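Local coordinates for protein neural-cadherin (PDB 3UBF) that mediates calcium-dependent, homophilic adhesion between cells as a transmembrane protein, of which this chain holds three successive extracellular cadherin domains, at residues E176-K182 against E200-V206; P112-V116 against V127-Q131; H284-V290 against V303-V309; R210-Y215 against I236-F241. All coordinates share one frame; numbering follows the deposited sequence.

Overall arrangement
Interactions 2, 1, 4 and 3 follow one another along the chain, through the second and third cadherin domains of this fragment. Interactions 1 and 2, about 8 Å apart centre to centre, share strands of one sheet, 113-117 lying beside 201-207; interaction 2 joins that sheet to the one holding strand 126-133. Interaction 3 is the corresponding hairpin of the next domain, about 31 Å from interaction 1 between centres. Interaction 4, its centre about 17 Å from that of interaction 1 and about 19 Å from that of interaction 3, touches all the others: Arg210 and Gln213 reach back to the second domain, while Phe214 and Ile236 pack into the third, so it ties the two domains together.

Interaction 1 of 4, residues E176-K182 against E200-V206; sequences EYVLYVK and EERLSIV. With ZN (zinc ion), chain J.
The hairpin of the F and G strands in the second cadherin domain of this fragment brings Tyr177, Leu179 and Val181 opposite Ile205, Leu203 and Glu201 as antiparallel hydrogen-bonded pairs. The tightest of their amide-carbonyl links is Tyr177 N to Ile205 O, 2.6 Å. On the face of Glu176, Val178 and Tyr180 the long side chain of Arg202 runs against strand 176-182. With CG anti to the backbone N (chi1 -176°) and the chain straight as far as NE, its CG sits 3.8 Å above the Tyr180 ring plane, toward the rim, and its guanidinium reaches Glu176. NH2 of Arg202 makes a salt bridge with OE1 of Glu176 at 3.0 Å, coming from above the carboxylate plane, the two flat groups standing 70° apart. Ser204 OG donates to the anti lone pair of Glu176 OE2 (2.6 Å), so both carboxylate oxygens are held. Val178 CG2 covers one guanidinium face, 3.3 Å from Arg202 NH2, and a water links Arg202 NE with Tyr180 OH. At the far end Glu200 OE2 binds a zinc ion at 2.2 Å and makes a weak salt bridge with Lys182 NZ. Strand 141-149 flanks segment 176-182 and strand 113-117 flanks segment 200-206, while Val181 and Leu203 turn inward onto Met113, Leu130 and Phe128.

Interaction 2 of 4, residues P112-V116 against V127-Q131; sequences PMQAV and VFTLQ
Ala115 and Phe128 approach to a CA-CA distance of 6.3 Å where strands 113-116 and 127-129, their directions 145° apart, pass without a hydrogen bond between them. The two belong to different sheets of the same cadherin domain: strand 113-117 pairs with 201-207, through Met113 and Ala115 to Ser204, whereas Val127 and Phe128 bond to Val163 of strand 162-165. What joins them is therefore side chains, and the ring of Phe128 is the main piece. Its CG stands opposite the backbone N (chi1 -170°), which carries the ring toward strand 113-116, with CD1 against Ala115 and CZ against Met113. Ala115 CB lies 3.8 Å from Phe128 CD1, and the same methyl meets Val127 O at 3.6 Å. Gln114 presents its carbonyl oxygen to Phe128 CE1 at 3.5 Å. Met113 stretches out beyond CG, its chain at about a right angle to the Phe128 side chain and its CG 3.8 Å from Phe128 CZ. Its sulfur makes a Met-aromatic contact, SD lying 5.3 Å from the Phe128 centroid in an oblique position, 66° off the ring normal. Past the ring, Met113 SD touches Leu130 CD2 at 3.7 Å, and that methyl sits at the edge of Phe128, in its plane. Leu203 of the neighbouring strand packs on both Met113 and Phe128. With sulfur, methyl and ring carbons making most of the junction, cohesion between these two sheets rests on apolar fit and dispersion, while backbone polar atoms of both segments bond to other parts of the chain, such as Ser204, Val163 and Arg210.

Interaction 3 of 4, residues H284-V290 against V303-V309; sequences HVYSLIV and VDLTIRV
The Tyr286 ring is met from segment 303-309 at its rim: Ile307 O and Val309 CG2 both lie in the ring plane, the methyl 3.6 Å from Tyr286 CE1. Tyr286 has its CG anti to the carbonyl carbon (chi1 -64°), which sets the ring edge beside Ile307 O. Beyond the pair, Phe260 makes an edge-to-face contact with this ring. Val285 CG2 lies alongside Arg308 CG at 3.7 Å and stands oblique to the more distant guanidinium. Ile307 O serves Tyr286 twice, accepting its backbone N-H at 2.7 Å in an almost straight bond (177°) while standing beside the ring edge. On the same buried face Leu288 CD1 meets Ile307 CD1 at 3.5 Å and Leu305 CD2 at 3.9 Å, and Leu305 CD2 goes on to touch Val290 CG2 at 4.0 Å, giving an interlocked row of branched side chains. Replacing Tyr286 by an alanine would probably leave Val309 CG2 and Phe260 without their aromatic partner and open a gap at this end of the row. Leu288 O is gripped twice, by Leu305 N and by a water at 2.8 Å; the amide comes from 37° above the carbonyl plane, and the water also donates weakly to Asp304 OD1. Val285 CG1 and Thr306 CG2 touch on the other face of the sheet. The strands are the F and G hairpin of the third cadherin domain here. Strand 246-253 borders 285-294 and strand 219-224 borders 300-310, while strands 232-239 and 260-262 of the facing sheet receive Leu288, Val290, Leu305 and Ile307.

Interaction 4 of 4, residues R210-Y215 against I236-F241; sequences RAPQFY and IKAKSF
Arg210 places CG between its own backbone N and carbonyl carbon (chi1 73°), folding the chain across Phe241, while Gln213, CG opposite its backbone N (chi1 -177°), extends to the edge of the same ring. Arg210 CD lies 3.9 Å from the Phe241 centroid, a CH-pi contact over the face; Gln213 OE1 comes in the ring plane, 3.4 Å from Phe241 CZ. Their polar ends go elsewhere, the guanidinium to Ala115 O and Ser204 OG, Gln213 NE2 to Pro112 O. Backbone bonds join Gln213 to Lys239 in both directions, and Tyr215 N to Lys237 O at 2.9 Å. Inward, the Phe214 ring carries Ala238 CB over one face, 3.7 Å above its plane, and touches Ile236 CG2 through CE2. Tyr215 runs beside Lys237, its CE1 3.4 Å from Lys237 CE, and meets Lys239 CB. A glycine in place of Tyr215 would probably leave Lys237 CE and Lys239 CB without their aromatic neighbour, and Lys237 freer to turn. A water bridges Arg210 O and Phe241 N. The mixture of strand bonds, aromatic contacts and side-chain hydrogen bonds back to the preceding domain is consistent with an interdomain linker that works without calcium.

Interaction 1 of 4, residues E176-K182 against E200-V206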
# COMPACT_ATOMS: atom_id res chain seq x y z
N GLU A 176 -9.58 -22.19 13.48
CA GLU A 176 -9.24 -20.86 13.00
C GLU A 176 -9.08 -19.85 14.14
O GLU A 176 -9.97 -19.68 14.98
CB GLU A 176 -10.25 -20.34 11.97
CG GLU A 176 -9.67 -19.19 11.15
CD GLU A 176 -10.61 -18.57 10.13
OE1 GLU A 176 -11.85 -18.55 10.34
OE2 GLU A 176 -10.08 -18.07 9.11
N TYR A 177 -7.92 -19.20 14.16
CA TYR A 177 -7.63 -18.14 15.12
C TYR A 177 -7.59 -16.81 14.36
O TYR A 177 -6.77 -16.65 13.45
CB TYR A 177 -6.32 -18.41 15.85
CG TYR A 177 -6.28 -19.78 16.50
CD1 TYR A 177 -5.86 -20.90 15.79
CD2 TYR A 177 -6.66 -19.95 17.84
CE1 TYR A 177 -5.80 -22.16 16.38
CE2 TYR A 177 -6.62 -21.21 18.44
CZ TYR A 177 -6.19 -22.31 17.70
OH TYR A 177 -6.17 -23.56 18.26
N VAL A 178 -8.46 -15.88 14.74
CA VAL A 178 -8.62 -14.65 13.98
C VAL A 178 -8.13 -13.42 14.75
O VAL A 178 -8.53 -13.17 15.87
CB VAL A 178 -10.11 -14.44 13.54
CG1 VAL A 178 -10.27 -13.12 12.80
CG2 VAL A 178 -10.58 -15.59 12.66
N LEU A 179 -7.24 -12.67 14.12
CA LEU A 179 -6.90 -11.34 14.62
C LEU A 179 -7.28 -10.32 13.58
O LEU A 179 -7.06 -10.53 12.38
CB LEU A 179 -5.41 -11.21 14.85
CG LEU A 179 -4.70 -12.14 15.82
CD1 LEU A 179 -3.23 -11.80 15.75
CD2 LEU A 179 -5.25 -11.90 17.20
N TYR A 180 -7.87 -9.22 14.03
CA TYR A 180 -7.99 -8.03 13.20
C TYR A 180 -6.83 -7.11 13.52
O TYR A 180 -6.58 -6.80 14.69
CB TYR A 180 -9.34 -7.34 13.37
CG TYR A 180 -10.45 -8.10 12.69
CD1 TYR A 180 -11.01 -9.23 13.29
CD2 TYR A 180 -10.93 -7.71 11.45
CE1 TYR A 180 -12.02 -9.94 12.67
CE2 TYR A 180 -11.95 -8.41 10.82
CZ TYR A 180 -12.48 -9.52 11.43
OH TYR A 180 -13.48 -10.23 10.83
N VAL A 181 -6.09 -6.72 12.49
CA VAL A 181 -4.82 -6.02 12.65
C VAL A 181 -4.86 -4.72 11.87
O VAL A 181 -5.65 -4.57 10.93
CB VAL A 181 -3.65 -6.88 12.16
CG1 VAL A 181 -3.43 -8.11 13.06
CG2 VAL A 181 -3.88 -7.31 10.70
N LYS A 182 -4.00 -3.79 12.25
CA LYS A 182 -4.04 -2.45 11.70
C LYS A 182 -2.64 -1.92 11.85
O LYS A 182 -1.93 -2.29 12.79
CB LYS A 182 -5.00 -1.63 12.56
CG LYS A 182 -5.49 -0.31 12.00
CD LYS A 182 -6.29 0.38 13.11
CE LYS A 182 -6.80 1.74 12.71
NZ LYS A 182 -8.01 1.65 11.85
N GLU A 200 -8.50 -2.12 8.83
CA GLU A 200 -8.41 -3.17 9.84
C GLU A 200 -8.61 -4.48 9.12
O GLU A 200 -9.75 -4.86 8.82
CB GLU A 200 -9.47 -2.97 10.91
CG GLU A 200 -9.39 -1.58 11.52
CD GLU A 200 -10.45 -1.32 12.54
OE1 GLU A 200 -11.33 -2.18 12.74
OE2 GLU A 200 -10.40 -0.22 13.15
N GLU A 201 -7.50 -5.15 8.82
CA GLU A 201 -7.52 -6.40 8.07
C GLU A 201 -7.68 -7.62 8.95
O GLU A 201 -7.25 -7.64 10.11
CB GLU A 201 -6.23 -6.56 7.24
CG GLU A 201 -6.27 -5.90 5.86
CD GLU A 201 -7.27 -6.52 4.90
OE1 GLU A 201 -7.88 -7.58 5.20
OE2 GLU A 201 -7.47 -5.93 3.82
N ARG A 202 -8.26 -8.66 8.37
CA ARG A 202 -8.48 -9.91 9.07
C ARG A 202 -7.37 -10.90 8.77
O ARG A 202 -7.14 -11.27 7.62
CB ARG A 202 -9.81 -10.50 8.65
CG ARG A 202 -10.19 -11.75 9.38
CD ARG A 202 -11.51 -12.18 8.87
NE ARG A 202 -12.04 -13.36 9.54
CZ ARG A 202 -11.77 -14.62 9.18
NH1 ARG A 202 -10.93 -14.87 8.18
NH2 ARG A 202 -12.35 -15.62 9.84
N LEU A 203 -6.70 -11.33 9.84
CA LEU A 203 -5.67 -12.35 9.78
C LEU A 203 -6.23 -13.66 10.33
O LEU A 203 -6.68 -13.74 11.50
CB LEU A 203 -4.40 -11.90 10.51
CG LEU A 203 -3.30 -12.95 10.78
CD1 LEU A 203 -2.84 -13.64 9.50
CD2 LEU A 203 -2.12 -12.33 11.50
N SER A 204 -6.22 -14.66 9.46
CA SER A 204 -6.71 -15.99 9.75
C SER A 204 -5.53 -16.91 9.95
O SER A 204 -4.73 -17.11 9.03
CB SER A 204 -7.56 -16.49 8.57
OG SER A 204 -7.54 -17.91 8.53
N ILE A 205 -5.42 -17.47 11.16
CA ILE A 205 -4.36 -18.42 11.49
C ILE A 205 -5.02 -19.75 11.81
O ILE A 205 -5.87 -19.82 12.69
CB ILE A 205 -3.53 -17.92 12.69
CG1 ILE A 205 -3.00 -16.50 12.43
CG2 ILE A 205 -2.39 -18.87 12.99
CD1 ILE A 205 -2.53 -15.77 13.66
N VAL A 206 -4.68 -20.79 11.06
CA VAL A 206 -5.33 -22.09 11.20
C VAL A 206 -4.37 -23.08 11.86
O VAL A 206 -3.19 -23.16 11.49
CB VAL A 206 -5.87 -22.61 9.85
CG1 VAL A 206 -6.38 -24.06 9.96
CG2 VAL A 206 -6.99 -21.73 9.35
ZN ZN J . -12.39 0.47 13.71
O HOH W 1 -14.12 -13.08 11.92
O HOH W 2 -13.13 2.54 12.55

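Interaction 2 of 4, residues P112-V116 against V127-Q131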
# COMPACT_ATOMS: atom_id res chain seq x y z
N PRO A 112 -7.11 -12.36 1.47
CA PRO A 112 -6.93 -12.01 2.88
C PRO A 112 -5.74 -12.70 3.53
O PRO A 112 -5.29 -13.76 3.08
CB PRO A 112 -8.23 -12.51 3.54
CG PRO A 112 -9.20 -12.67 2.42
CD PRO A 112 -8.37 -13.08 1.24
N MET A 113 -5.23 -12.07 4.59
CA MET A 113 -4.10 -12.57 5.34
C MET A 113 -4.33 -13.96 5.91
O MET A 113 -5.28 -14.18 6.66
CB MET A 113 -3.78 -11.59 6.46
CG MET A 113 -3.09 -10.31 5.99
SD MET A 113 -3.01 -9.10 7.32
CE MET A 113 -2.35 -7.71 6.39
N GLN A 114 -3.46 -14.89 5.53
CA GLN A 114 -3.58 -16.27 5.97
C GLN A 114 -2.24 -16.81 6.45
O GLN A 114 -1.21 -16.58 5.85
CB GLN A 114 -4.17 -17.14 4.86
CG GLN A 114 -5.64 -16.86 4.64
CD GLN A 114 -6.31 -17.76 3.63
OE1 GLN A 114 -7.50 -17.61 3.38
NE2 GLN A 114 -5.57 -18.70 3.03
N ALA A 115 -2.29 -17.52 7.57
CA ALA A 115 -1.15 -18.18 8.15
C ALA A 115 -1.62 -19.51 8.72
O ALA A 115 -2.83 -19.79 8.80
CB ALA A 115 -0.56 -17.34 9.25
N VAL A 116 -0.66 -20.34 9.11
CA VAL A 116 -0.93 -21.52 9.93
C VAL A 116 -0.11 -21.42 11.20
O VAL A 116 0.93 -20.74 11.23
CB VAL A 116 -0.57 -22.82 9.20
CG1 VAL A 116 -1.58 -23.10 8.09
CG2 VAL A 116 0.87 -22.75 8.65
N VAL A 127 4.34 -16.41 13.55
CA VAL A 127 3.46 -17.15 12.65
C VAL A 127 3.20 -16.35 11.38
O VAL A 127 2.80 -16.91 10.35
CB VAL A 127 2.11 -17.48 13.31
CG1 VAL A 127 2.32 -18.36 14.54
CG2 VAL A 127 1.38 -16.20 13.69
N PHE A 128 3.44 -15.05 11.45
CA PHE A 128 3.24 -14.17 10.28
C PHE A 128 3.79 -12.80 10.59
O PHE A 128 3.81 -12.36 11.74
CB PHE A 128 1.71 -14.11 10.23
CG PHE A 128 1.16 -13.46 8.99
CD1 PHE A 128 1.03 -14.19 7.81
CD2 PHE A 128 0.76 -12.14 9.01
CE1 PHE A 128 0.51 -13.61 6.66
CE2 PHE A 128 0.23 -11.55 7.88
CZ PHE A 128 0.12 -12.28 6.70
N THR A 129 4.21 -12.11 9.53
CA THR A 129 4.80 -10.78 9.65
C THR A 129 3.92 -9.81 8.87
O THR A 129 3.90 -9.82 7.63
CB THR A 129 6.22 -10.77 9.07
OG1 THR A 129 7.00 -11.78 9.72
CG2 THR A 129 6.89 -9.42 9.26
N LEU A 130 3.19 -8.98 9.61
CA LEU A 130 2.45 -7.89 9.00
C LEU A 130 3.43 -6.93 8.35
O LEU A 130 4.45 -6.58 8.95
CB LEU A 130 1.63 -7.14 10.05
CG LEU A 130 0.65 -7.98 10.86
CD1 LEU A 130 0.12 -7.11 11.98
CD2 LEU A 130 -0.49 -8.53 9.97
N GLN A 131 3.14 -6.53 7.11
CA GLN A 131 3.96 -5.55 6.40
C GLN A 131 3.05 -4.55 5.73
O GLN A 131 2.33 -4.90 4.80
CB GLN A 131 4.86 -6.19 5.36
CG GLN A 131 5.92 -7.13 5.93
CD GLN A 131 6.36 -8.20 4.94
OE1 GLN A 131 6.86 -7.89 3.85
NE2 GLN A 131 6.14 -9.48 5.30

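Interaction 3 of 4, residues H284-V290 against V303-V309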
# COMPACT_ATOMS: atom_id res chain seq x y z
N HIS A 284 -16.40 -15.85 -26.82
CA HIS A 284 -15.49 -14.72 -26.72
C HIS A 284 -14.97 -14.59 -25.31
O HIS A 284 -13.90 -14.02 -25.10
CB HIS A 284 -16.17 -13.43 -27.14
CG HIS A 284 -16.47 -13.37 -28.61
ND1 HIS A 284 -17.34 -12.45 -29.15
CD2 HIS A 284 -16.03 -14.13 -29.63
CE1 HIS A 284 -17.41 -12.64 -30.45
NE2 HIS A 284 -16.62 -13.66 -30.77
N VAL A 285 -15.73 -15.11 -24.35
CA VAL A 285 -15.35 -15.12 -22.95
C VAL A 285 -15.35 -16.57 -22.47
O VAL A 285 -16.40 -17.23 -22.49
CB VAL A 285 -16.33 -14.27 -22.07
CG1 VAL A 285 -15.98 -14.40 -20.59
CG2 VAL A 285 -16.33 -12.80 -22.51
N TYR A 286 -14.18 -17.08 -22.08
CA TYR A 286 -14.04 -18.43 -21.55
C TYR A 286 -14.01 -18.41 -20.02
O TYR A 286 -13.27 -17.62 -19.42
CB TYR A 286 -12.74 -19.08 -22.03
CG TYR A 286 -12.63 -19.30 -23.52
CD1 TYR A 286 -12.20 -18.28 -24.37
CD2 TYR A 286 -12.90 -20.55 -24.08
CE1 TYR A 286 -12.07 -18.49 -25.73
CE2 TYR A 286 -12.76 -20.77 -25.44
CZ TYR A 286 -12.36 -19.73 -26.26
OH TYR A 286 -12.23 -19.94 -27.62
N SER A 287 -14.80 -19.27 -19.40
CA SER A 287 -14.79 -19.43 -17.95
C SER A 287 -14.08 -20.71 -17.60
O SER A 287 -14.50 -21.80 -17.99
CB SER A 287 -16.20 -19.46 -17.39
OG SER A 287 -16.81 -18.19 -17.52
N LEU A 288 -13.00 -20.59 -16.85
CA LEU A 288 -12.19 -21.73 -16.51
C LEU A 288 -12.01 -21.78 -15.01
O LEU A 288 -12.12 -20.75 -14.33
CB LEU A 288 -10.82 -21.62 -17.20
CG LEU A 288 -10.83 -21.35 -18.71
CD1 LEU A 288 -9.50 -20.76 -19.16
CD2 LEU A 288 -11.16 -22.61 -19.51
N ILE A 289 -11.78 -22.97 -14.49
CA ILE A 289 -11.45 -23.11 -13.09
C ILE A 289 -10.08 -23.75 -13.00
O ILE A 289 -9.86 -24.85 -13.53
CB ILE A 289 -12.49 -23.93 -12.31
CG1 ILE A 289 -13.84 -23.23 -12.31
CG2 ILE A 289 -12.02 -24.14 -10.87
CD1 ILE A 289 -14.96 -24.04 -11.67
N VAL A 290 -9.17 -23.04 -12.34
CA VAL A 290 -7.88 -23.60 -12.00
C VAL A 290 -7.92 -24.18 -10.59
O VAL A 290 -8.42 -23.55 -9.64
CB VAL A 290 -6.74 -22.55 -12.12
CG1 VAL A 290 -5.39 -23.19 -11.72
CG2 VAL A 290 -6.68 -22.00 -13.55
N VAL A 303 -9.95 -21.56 -8.16
CA VAL A 303 -10.11 -20.14 -8.44
C VAL A 303 -10.67 -19.98 -9.86
O VAL A 303 -10.46 -20.85 -10.70
CB VAL A 303 -8.76 -19.39 -8.27
CG1 VAL A 303 -7.78 -19.71 -9.41
CG2 VAL A 303 -8.98 -17.90 -8.10
N ASP A 304 -11.39 -18.90 -10.11
CA ASP A 304 -11.90 -18.63 -11.46
C ASP A 304 -10.83 -18.01 -12.31
O ASP A 304 -10.11 -17.11 -11.87
CB ASP A 304 -13.08 -17.68 -11.44
CG ASP A 304 -14.24 -18.20 -10.66
OD1 ASP A 304 -14.67 -19.36 -10.91
OD2 ASP A 304 -14.73 -17.45 -9.78
N LEU A 305 -10.74 -18.52 -13.53
CA LEU A 305 -9.98 -17.87 -14.57
C LEU A 305 -10.94 -17.52 -15.71
O LEU A 305 -11.68 -18.38 -16.20
CB LEU A 305 -8.84 -18.77 -15.04
CG LEU A 305 -8.04 -18.33 -16.27
CD1 LEU A 305 -7.43 -16.96 -16.10
CD2 LEU A 305 -6.96 -19.37 -16.57
N THR A 306 -10.94 -16.24 -16.07
CA THR A 306 -11.77 -15.76 -17.15
C THR A 306 -10.85 -15.29 -18.26
O THR A 306 -9.96 -14.46 -18.03
CB THR A 306 -12.70 -14.64 -16.66
OG1 THR A 306 -13.48 -15.13 -15.56
CG2 THR A 306 -13.64 -14.18 -17.75
N ILE A 307 -11.04 -15.83 -19.47
CA ILE A 307 -10.26 -15.39 -20.61
C ILE A 307 -11.16 -14.80 -21.68
O ILE A 307 -12.01 -15.48 -22.25
CB ILE A 307 -9.39 -16.53 -21.22
CG1 ILE A 307 -8.49 -17.14 -20.13
CG2 ILE A 307 -8.59 -16.01 -22.42
CD1 ILE A 307 -7.59 -18.25 -20.61
N ARG A 308 -10.96 -13.52 -21.92
CA ARG A 308 -11.66 -12.82 -22.99
C ARG A 308 -10.79 -12.74 -24.24
O ARG A 308 -9.58 -12.49 -24.16
CB ARG A 308 -12.05 -11.43 -22.52
CG ARG A 308 -13.10 -11.42 -21.44
CD ARG A 308 -13.12 -10.10 -20.66
NE ARG A 308 -14.35 -9.94 -19.88
CZ ARG A 308 -14.49 -10.26 -18.59
NH1 ARG A 308 -13.47 -10.77 -17.89
NH2 ARG A 308 -15.66 -10.06 -18.00
N VAL A 309 -11.42 -12.95 -25.38
CA VAL A 309 -10.77 -12.86 -26.66
C VAL A 309 -11.27 -11.62 -27.38
O VAL A 309 -12.48 -11.41 -27.50
CB VAL A 309 -11.03 -14.12 -27.51
CG1 VAL A 309 -10.36 -14.03 -28.88
CG2 VAL A 309 -10.55 -15.36 -26.76
O HOH W 3 -14.64 -19.62 -14.27

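Interaction 4 of 4, residues R210-Y215 against I236-F241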
# COMPACT_ATOMS: atom_id res chain seq x y z
N ARG A 210 -3.67 -25.86 6.42
CA ARG A 210 -4.83 -25.30 5.72
C ARG A 210 -4.54 -25.41 4.23
O ARG A 210 -3.41 -25.69 3.85
CB ARG A 210 -5.06 -23.84 6.12
CG ARG A 210 -4.02 -22.87 5.52
CD ARG A 210 -4.13 -21.44 6.06
NE ARG A 210 -5.46 -20.89 5.84
CZ ARG A 210 -6.02 -19.95 6.59
NH1 ARG A 210 -7.26 -19.52 6.29
NH2 ARG A 210 -5.36 -19.44 7.63
N ALA A 211 -5.55 -25.16 3.41
CA ALA A 211 -5.43 -25.37 1.97
C ALA A 211 -4.68 -24.23 1.30
O ALA A 211 -4.58 -23.14 1.85
CB ALA A 211 -6.82 -25.52 1.36
N PRO A 212 -4.14 -24.49 0.09
CA PRO A 212 -3.38 -23.47 -0.63
C PRO A 212 -4.24 -22.25 -0.86
O PRO A 212 -5.48 -22.38 -0.95
CB PRO A 212 -3.11 -24.13 -1.99
CG PRO A 212 -3.31 -25.56 -1.79
CD PRO A 212 -4.36 -25.68 -0.74
N GLN A 213 -3.60 -21.09 -0.93
CA GLN A 213 -4.27 -19.85 -1.26
C GLN A 213 -3.65 -19.28 -2.52
O GLN A 213 -2.42 -19.15 -2.63
CB GLN A 213 -4.17 -18.85 -0.12
CG GLN A 213 -4.92 -17.55 -0.35
CD GLN A 213 -4.75 -16.58 0.80
OE1 GLN A 213 -3.80 -16.70 1.59
NE2 GLN A 213 -5.65 -15.63 0.92
N PHE A 214 -4.51 -18.94 -3.46
CA PHE A 214 -4.08 -18.33 -4.70
C PHE A 214 -3.65 -16.90 -4.43
O PHE A 214 -4.16 -16.26 -3.51
CB PHE A 214 -5.20 -18.40 -5.74
CG PHE A 214 -5.35 -19.74 -6.38
CD1 PHE A 214 -6.37 -20.60 -6.00
CD2 PHE A 214 -4.46 -20.15 -7.38
CE1 PHE A 214 -6.52 -21.87 -6.60
CE2 PHE A 214 -4.59 -21.43 -7.99
CZ PHE A 214 -5.62 -22.28 -7.60
N TYR A 215 -2.70 -16.41 -5.22
CA TYR A 215 -2.18 -15.04 -5.07
C TYR A 215 -3.16 -13.97 -5.55
O TYR A 215 -2.98 -12.79 -5.27
CB TYR A 215 -0.79 -14.90 -5.69
CG TYR A 215 0.29 -15.26 -4.70
CD1 TYR A 215 0.80 -16.55 -4.64
CD2 TYR A 215 0.75 -14.31 -3.78
CE1 TYR A 215 1.77 -16.89 -3.71
CE2 TYR A 215 1.71 -14.64 -2.85
CZ TYR A 215 2.22 -15.94 -2.82
OH TYR A 215 3.18 -16.28 -1.88
N ILE A 236 -0.62 -18.45 -12.99
CA ILE A 236 -1.38 -18.59 -11.78
C ILE A 236 -0.49 -19.20 -10.70
O ILE A 236 0.27 -20.14 -10.96
CB ILE A 236 -2.66 -19.40 -12.03
CG1 ILE A 236 -3.65 -18.52 -12.78
CG2 ILE A 236 -3.28 -19.85 -10.74
CD1 ILE A 236 -4.35 -19.23 -13.87
N LYS A 237 -0.55 -18.64 -9.51
CA LYS A 237 0.25 -19.16 -8.42
C LYS A 237 -0.56 -19.26 -7.15
O LYS A 237 -1.35 -18.36 -6.83
CB LYS A 237 1.51 -18.32 -8.21
CG LYS A 237 2.64 -19.12 -7.61
CD LYS A 237 3.90 -18.29 -7.43
CE LYS A 237 4.09 -17.89 -5.96
NZ LYS A 237 5.52 -17.57 -5.65
N ALA A 238 -0.36 -20.36 -6.43
CA ALA A 238 -0.97 -20.54 -5.13
C ALA A 238 0.12 -20.76 -4.11
O ALA A 238 1.18 -21.31 -4.41
CB ALA A 238 -1.94 -21.70 -5.15
N LYS A 239 -0.13 -20.28 -2.90
CA LYS A 239 0.83 -20.38 -1.84
C LYS A 239 0.48 -21.64 -1.08
O LYS A 239 -0.69 -21.87 -0.74
CB LYS A 239 0.72 -19.16 -0.93
CG LYS A 239 1.59 -19.23 0.28
CD LYS A 239 1.40 -18.03 1.15
CE LYS A 239 2.30 -18.13 2.33
NZ LYS A 239 2.56 -16.79 2.90
N SER A 240 1.48 -22.48 -0.83
CA SER A 240 1.29 -23.63 0.01
C SER A 240 1.77 -23.28 1.40
O SER A 240 2.95 -22.96 1.60
CB SER A 240 2.07 -24.83 -0.54
OG SER A 240 2.14 -25.87 0.42
N PHE A 241 0.86 -23.35 2.37
CA PHE A 241 1.21 -23.02 3.75
C PHE A 241 2.07 -24.07 4.44
O PHE A 241 2.71 -23.79 5.45
CB PHE A 241 -0.04 -22.69 4.55
CG PHE A 241 -0.76 -21.52 4.00
CD1 PHE A 241 -1.78 -21.69 3.07
CD2 PHE A 241 -0.36 -20.23 4.35
CE1 PHE A 241 -2.42 -20.61 2.53
CE2 PHE A 241 -1.01 -19.13 3.81
CZ PHE A 241 -2.02 -19.31 2.90
O HOH W 4 -1.36 -24.88 1.88